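Local coordinates for DUF2235 domain-containing protein (Pseudomonas aeruginosa, PDB 4O5P), which is a type VI secretion effector with phospholipase activity, probably hydrolysing membrane lipids with an alpha/beta-hydrolase-type catalytic domain, at residues L227-Y232 against L270-E275; K63-T68 against D155-T160. All blocks are in the same frame, centred on the assembly; numbering follows the deposited sequence.

Contact 1: residues L227-Y232 against L270-E275; sequences LAMRLY and LPISIE
The R230 guanidinium meets S273 at its edge. S273 CB lies in the guanidinium plane, and R230 NH1 donates to S273 OG at 2.9 Å, with the oxygen 15° out of that plane. The R230 chain folds over at the CB-CG bond (chi2 -63°), which lays the guanidinium alongside the S273 strand. The E275 carboxylate is oblique to it, their planes 67° apart. E275 OE2 sits 4.1 Å from R230 NH1, well out of the guanidinium plane. No N-H points at it: the opposite charges are near each other but make no salt bridge. R230 NE has its salt bridge with D37. The Y232 ring lies beside the E275 side chain, with Y232 CE2 3.4 Å from E275 CB. Y232 OH is hydrogen-bonded to H66 ND1. The backbones pair as neighbouring parallel strands of the central sheet, as expected for an alpha/beta-hydrolase fold. M229 N donates to P271 O at 2.8 Å. S273 N then gives its hydrogen to M229 O, and L231 N bonds to S273 O. The last rung, E275 N to L231 O, is weak. R230 and S273 share one face of the sheet. M229, L231, I272 and I274 fill the other, where helix 238-254 packs on L231, I272 and I274. M229 CB touches I272 CG1 at 4.0 Å, and L231 CB meets I274 CG1 at the same spacing. The selenomethionine side chain of M229 crosses L270 at about a right angle.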
loop_
_atom_site.group_PDB
_atom_site.type_symbol
_atom_site.label_atom_id
_atom_site.label_comp_id
_atom_site.label_asym_id
_atom_site.label_seq_id
_atom_site.Cartn_x
_atom_site.Cartn_y
_atom_site.Cartn_z
ATOM N N LEU A 227 0.587 -29.455 -15.430
ATOM C CA LEU A 227 -0.704 -29.108 -16.007
ATOM C C LEU A 227 -1.007 -27.621 -16.113
ATOM O O LEU A 227 -1.511 -27.159 -17.142
ATOM C CB LEU A 227 -1.821 -29.772 -15.210
ATOM C CG LEU A 227 -1.924 -31.284 -15.361
ATOM C CD1 LEU A 227 -3.044 -31.817 -14.500
ATOM C CD2 LEU A 227 -2.153 -31.631 -16.823
ATOM N N ALA A 228 -0.754 -26.877 -15.040
ATOM C CA ALA A 228 -1.161 -25.475 -15.006
ATOM C C ALA A 228 -0.456 -24.722 -13.908
ATOM O O ALA A 228 0.261 -25.304 -13.083
ATOM C CB ALA A 228 -2.685 -25.346 -14.812
HETATM N N MSE A 229 -0.694 -23.416 -13.905
HETATM C CA MSE A 229 -0.202 -22.550 -12.861
HETATM C C MSE A 229 -1.343 -21.741 -12.296
HETATM O O MSE A 229 -2.018 -21.021 -13.021
HETATM C CB MSE A 229 0.879 -21.640 -13.408
HETATM C CG MSE A 229 2.132 -22.433 -13.633
HETATM SE SE MSE A 229 3.693 -21.487 -14.080
HETATM C CE MSE A 229 3.539 -19.860 -12.952
ATOM N N ARG A 230 -1.536 -21.874 -10.988
ATOM C CA ARG A 230 -2.671 -21.293 -10.296
ATOM C C ARG A 230 -2.138 -20.411 -9.178
ATOM O O ARG A 230 -1.371 -20.883 -8.331
ATOM C CB ARG A 230 -3.535 -22.411 -9.726
ATOM C CG ARG A 230 -3.942 -23.453 -10.759
ATOM C CD ARG A 230 -4.791 -22.826 -11.831
ATOM N NE ARG A 230 -5.182 -23.763 -12.887
ATOM C CZ ARG A 230 -5.666 -23.379 -14.066
ATOM N NH1 ARG A 230 -5.822 -22.085 -14.335
ATOM N NH2 ARG A 230 -6.001 -24.282 -14.975
ATOM N N LEU A 231 -2.535 -19.135 -9.182
ATOM C CA LEU A 231 -1.921 -18.138 -8.297
ATOM C C LEU A 231 -2.874 -17.656 -7.203
ATOM O O LEU A 231 -4.052 -17.439 -7.449
ATOM C CB LEU A 231 -1.435 -16.920 -9.089
ATOM C CG LEU A 231 -0.326 -17.097 -10.132
ATOM C CD1 LEU A 231 0.302 -15.779 -10.482
ATOM C CD2 LEU A 231 0.721 -18.042 -9.647
ATOM N N TYR A 232 -2.341 -17.499 -5.998
ATOM C CA TYR A 232 -3.055 -16.938 -4.859
ATOM C C TYR A 232 -2.174 -15.792 -4.382
ATOM O O TYR A 232 -1.002 -16.001 -4.038
ATOM C CB TYR A 232 -3.261 -18.012 -3.783
ATOM C CG TYR A 232 -3.732 -19.306 -4.411
ATOM C CD1 TYR A 232 -2.816 -20.212 -4.942
ATOM C CD2 TYR A 232 -5.085 -19.594 -4.531
ATOM C CE1 TYR A 232 -3.232 -21.372 -5.552
ATOM C CE2 TYR A 232 -5.510 -20.764 -5.148
ATOM C CZ TYR A 232 -4.577 -21.644 -5.647
ATOM O OH TYR A 232 -4.981 -22.808 -6.261
ATOM N N LEU A 270 1.860 -23.213 -20.407
ATOM C CA LEU A 270 0.968 -23.681 -19.352
ATOM C C LEU A 270 -0.158 -22.688 -19.097
ATOM O O LEU A 270 0.102 -21.485 -18.967
ATOM C CB LEU A 270 1.750 -23.848 -18.048
ATOM C CG LEU A 270 2.825 -24.916 -17.879
ATOM C CD1 LEU A 270 3.533 -24.704 -16.547
ATOM C CD2 LEU A 270 2.227 -26.320 -17.950
ATOM N N PRO A 271 -1.404 -23.186 -18.998
ATOM C CA PRO A 271 -2.516 -22.329 -18.575
ATOM C C PRO A 271 -2.159 -21.674 -17.256
ATOM O O PRO A 271 -1.547 -22.338 -16.401
ATOM C CB PRO A 271 -3.663 -23.327 -18.348
ATOM C CG PRO A 271 -3.340 -24.485 -19.233
ATOM C CD PRO A 271 -1.833 -24.579 -19.240
ATOM N N ILE A 272 -2.519 -20.402 -17.095
ATOM C CA ILE A 272 -2.242 -19.674 -15.862
ATOM C C ILE A 272 -3.443 -18.836 -15.474
ATOM O O ILE A 272 -4.098 -18.214 -16.324
ATOM C CB ILE A 272 -0.977 -18.769 -15.991
ATOM C CG1 ILE A 272 -0.606 -18.136 -14.642
ATOM C CG2 ILE A 272 -1.158 -17.710 -17.092
ATOM C CD1 ILE A 272 0.729 -17.388 -14.684
ATOM N N SER A 273 -3.735 -18.813 -14.179
ATOM C CA SER A 273 -4.819 -17.981 -13.676
ATOM C C SER A 273 -4.493 -17.484 -12.277
ATOM O O SER A 273 -3.765 -18.135 -11.541
ATOM C CB SER A 273 -6.098 -18.808 -13.638
ATOM O OG SER A 273 -6.017 -19.797 -12.622
ATOM N N ILE A 274 -5.026 -16.319 -11.921
ATOM C CA ILE A 274 -5.043 -15.892 -10.527
ATOM C C ILE A 274 -6.356 -16.392 -9.913
ATOM O O ILE A 274 -7.411 -15.816 -10.137
ATOM C CB ILE A 274 -4.905 -14.355 -10.386
ATOM C CG1 ILE A 274 -3.502 -13.903 -10.822
ATOM C CG2 ILE A 274 -5.176 -13.926 -8.937
ATOM C CD1 ILE A 274 -3.297 -12.373 -10.851
ATOM N N GLU A 275 -6.285 -17.492 -9.174
ATOM C CA GLU A 275 -7.451 -18.082 -8.512
ATOM C C GLU A 275 -8.006 -17.152 -7.432
ATOM O O GLU A 275 -9.215 -17.172 -7.150
ATOM C CB GLU A 275 -7.053 -19.402 -7.857
ATOM C CG GLU A 275 -6.644 -20.507 -8.824
ATOM C CD GLU A 275 -7.750 -20.855 -9.785
ATOM O OE1 GLU A 275 -8.796 -21.361 -9.327
ATOM O OE2 GLU A 275 -7.588 -20.592 -11.001
#

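Contact 2: residues K63-T68 against D155-T160; sequences KAIHIT and DALFYT
Apolar contacts carry most of this strand-to-helix packing. I65 CD1 presses on L157 CD1 at 3.5 Å, tighter than usual for two carbons, and the two side chains cross at about a right angle. L157 CB does not face the strand. With CG anti to the backbone N (chi1 -164°), its CD1 still reaches I65. I65 CD1 also meets T160 tip to tip, 3.5 Å from OG1. I67 CD1 rests on A156 CB at 3.9 Å, where the small alanine sits one helical turn before T160. K63 joins through its aliphatic end, K63 CE lying 3.8 Å from T160 CG2. The arrangement is a helix laid over one face of the central sheet, the layering of an alpha/beta fold. The axes of these short segments run 143° apart and come within 9.9 Å. F112 and Y114 of the adjacent strand 111-116 continue this face under the same helix. Polar contacts are few, and no direct hydrogen bond joins strand and helix. One water bridges them, accepting from K63 NZ at 3.1 Å and donating to T160 OG1. The ammonium of K63 also bonds to S108 O. T160 OG1 donates back within the helix to A156 O at 2.7 Å. That oxygen also accepts from T160 N. The two donors reach it from opposite faces of its carbonyl plane, and the hydroxyl is tilted 34° from that plane.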
loop_
_atom_site.group_PDB
_atom_site.type_symbol
_atom_site.label_atom_id
_atom_site.label_comp_id
_atom_site.label_asym_id
_atom_site.label_seq_id
_atom_site.Cartn_x
_atom_site.Cartn_y
_atom_site.Cartn_z
ATOM N N LYS A 63 0.492 -32.959 -11.885
ATOM C CA LYS A 63 0.325 -31.969 -10.817
ATOM C C LYS A 63 0.166 -30.553 -11.361
ATOM O O LYS A 63 0.795 -30.184 -12.351
ATOM C CB LYS A 63 1.495 -32.027 -9.824
ATOM C CG LYS A 63 2.849 -31.655 -10.414
ATOM C CD LYS A 63 3.983 -31.807 -9.400
ATOM C CE LYS A 63 5.293 -31.277 -9.985
ATOM N NZ LYS A 63 6.503 -31.690 -9.227
ATOM N N ALA A 64 -0.688 -29.758 -10.722
ATOM C CA ALA A 64 -0.703 -28.331 -11.013
ATOM C C ALA A 64 0.354 -27.679 -10.140
ATOM O O ALA A 64 0.784 -28.256 -9.133
ATOM C CB ALA A 64 -2.061 -27.737 -10.747
ATOM N N ILE A 65 0.803 -26.495 -10.535
ATOM C CA ILE A 65 1.714 -25.739 -9.687
ATOM C C ILE A 65 0.900 -24.662 -8.986
ATOM O O ILE A 65 0.269 -23.833 -9.647
ATOM C CB ILE A 65 2.868 -25.117 -10.506
ATOM C CG1 ILE A 65 3.519 -26.204 -11.361
ATOM C CG2 ILE A 65 3.906 -24.455 -9.584
ATOM C CD1 ILE A 65 4.655 -25.718 -12.191
ATOM N N HIS A 66 0.884 -24.698 -7.657
ATOM C CA HIS A 66 0.071 -23.758 -6.890
ATOM C C HIS A 66 1.015 -22.792 -6.197
ATOM O O HIS A 66 1.926 -23.216 -5.476
ATOM C CB HIS A 66 -0.805 -24.491 -5.862
ATOM C CG HIS A 66 -1.888 -25.340 -6.466
ATOM N ND1 HIS A 66 -3.152 -24.856 -6.746
ATOM C CD2 HIS A 66 -1.905 -26.652 -6.807
ATOM C CE1 HIS A 66 -3.894 -25.827 -7.246
ATOM N NE2 HIS A 66 -3.164 -26.930 -7.286
ATOM N N ILE A 67 0.812 -21.494 -6.431
ATOM C CA ILE A 67 1.766 -20.492 -5.968
ATOM C C ILE A 67 1.084 -19.379 -5.187
ATOM O O ILE A 67 0.213 -18.694 -5.712
ATOM C CB ILE A 67 2.494 -19.828 -7.139
ATOM C CG1 ILE A 67 3.222 -20.867 -8.002
ATOM C CG2 ILE A 67 3.460 -18.760 -6.635
ATOM C CD1 ILE A 67 3.605 -20.342 -9.382
ATOM N N THR A 68 1.497 -19.195 -3.938
ATOM C CA THR A 68 1.074 -18.034 -3.155
ATOM C C THR A 68 2.170 -16.959 -3.163
ATOM O O THR A 68 3.346 -17.265 -2.915
ATOM C CB THR A 68 0.769 -18.432 -1.705
ATOM O OG1 THR A 68 -0.223 -19.470 -1.682
ATOM C CG2 THR A 68 0.263 -17.235 -0.916
ATOM N N ASP A 155 10.929 -18.910 -11.127
ATOM C CA ASP A 155 11.623 -19.744 -10.148
ATOM C C ASP A 155 10.836 -20.999 -9.790
ATOM O O ASP A 155 11.397 -22.085 -9.734
ATOM C CB ASP A 155 11.914 -18.943 -8.876
ATOM C CG ASP A 155 12.721 -19.736 -7.857
ATOM O OD1 ASP A 155 13.916 -19.982 -8.111
ATOM O OD2 ASP A 155 12.175 -20.111 -6.794
ATOM N N ALA A 156 9.538 -20.839 -9.545
ATOM C CA ALA A 156 8.676 -21.970 -9.222
ATOM C C ALA A 156 8.665 -23.010 -10.340
ATOM O O ALA A 156 8.792 -24.210 -10.072
ATOM C CB ALA A 156 7.260 -21.495 -8.904
ATOM N N LEU A 157 8.519 -22.557 -11.589
ATOM C CA LEU A 157 8.538 -23.511 -12.710
ATOM C C LEU A 157 9.916 -24.168 -12.832
ATOM O O LEU A 157 10.023 -25.382 -12.984
ATOM C CB LEU A 157 8.157 -22.819 -14.027
ATOM C CG LEU A 157 7.758 -23.702 -15.214
ATOM C CD1 LEU A 157 6.757 -24.773 -14.783
ATOM C CD2 LEU A 157 7.178 -22.873 -16.350
ATOM N N PHE A 158 10.954 -23.340 -12.755
ATOM C CA PHE A 158 12.343 -23.755 -12.863
ATOM C C PHE A 158 12.644 -24.859 -11.868
ATOM O O PHE A 158 13.286 -25.849 -12.213
ATOM C CB PHE A 158 13.239 -22.547 -12.582
ATOM C CG PHE A 158 14.681 -22.734 -12.957
ATOM C CD1 PHE A 158 15.090 -22.602 -14.278
ATOM C CD2 PHE A 158 15.640 -22.987 -11.981
ATOM C CE1 PHE A 158 16.419 -22.756 -14.631
ATOM C CE2 PHE A 158 16.984 -23.142 -12.323
ATOM C CZ PHE A 158 17.373 -23.024 -13.652
ATOM N N TYR A 159 12.174 -24.702 -10.634
ATOM C CA TYR A 159 12.382 -25.743 -9.632
ATOM C C TYR A 159 11.539 -26.952 -9.957
ATOM O O TYR A 159 11.978 -28.090 -9.760
ATOM C CB TYR A 159 12.039 -25.262 -8.221
ATOM C CG TYR A 159 12.403 -26.268 -7.138
ATOM C CD1 TYR A 159 11.519 -27.277 -6.761
ATOM C CD2 TYR A 159 13.634 -26.207 -6.501
ATOM C CE1 TYR A 159 11.858 -28.191 -5.779
ATOM C CE2 TYR A 159 13.981 -27.108 -5.525
ATOM C CZ TYR A 159 13.091 -28.097 -5.167
ATOM O OH TYR A 159 13.440 -28.995 -4.190
ATOM N N THR A 160 10.325 -26.709 -10.434
ATOM C CA THR A 160 9.437 -27.810 -10.767
ATOM C C THR A 160 10.103 -28.745 -11.775
ATOM O O THR A 160 10.094 -29.961 -11.594
ATOM C CB THR A 160 8.091 -27.315 -11.298
ATOM O OG1 THR A 160 7.438 -26.534 -10.283
ATOM C CG2 THR A 160 7.205 -28.487 -11.650
HETATM O O HOH W 1 7.086 -28.814 -8.133
#

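Overall arrangement
Of the four segments, K63-T68 comes first, on strand 62-71. Contact 2 closes a loop of 86 residues when helix 139-162 comes back over this strand. The chain then passes through helix 195-219 to strand 225-236, which pairs in parallel with strand 62-71. Contact 1 follows, closing a shorter loop of 37 residues that holds helix 238-254. The two contacts are in series and neither nests in nor crosses the other. Their centres are 9 Å apart. They meet along the shared strand border, where Y232 N bonds to I67 O and L231 packs on I67. Contact 1 joins strands 225-236 and 270-280 within the sheet. Contact 2 sets helix 139-162 against strand 62-71.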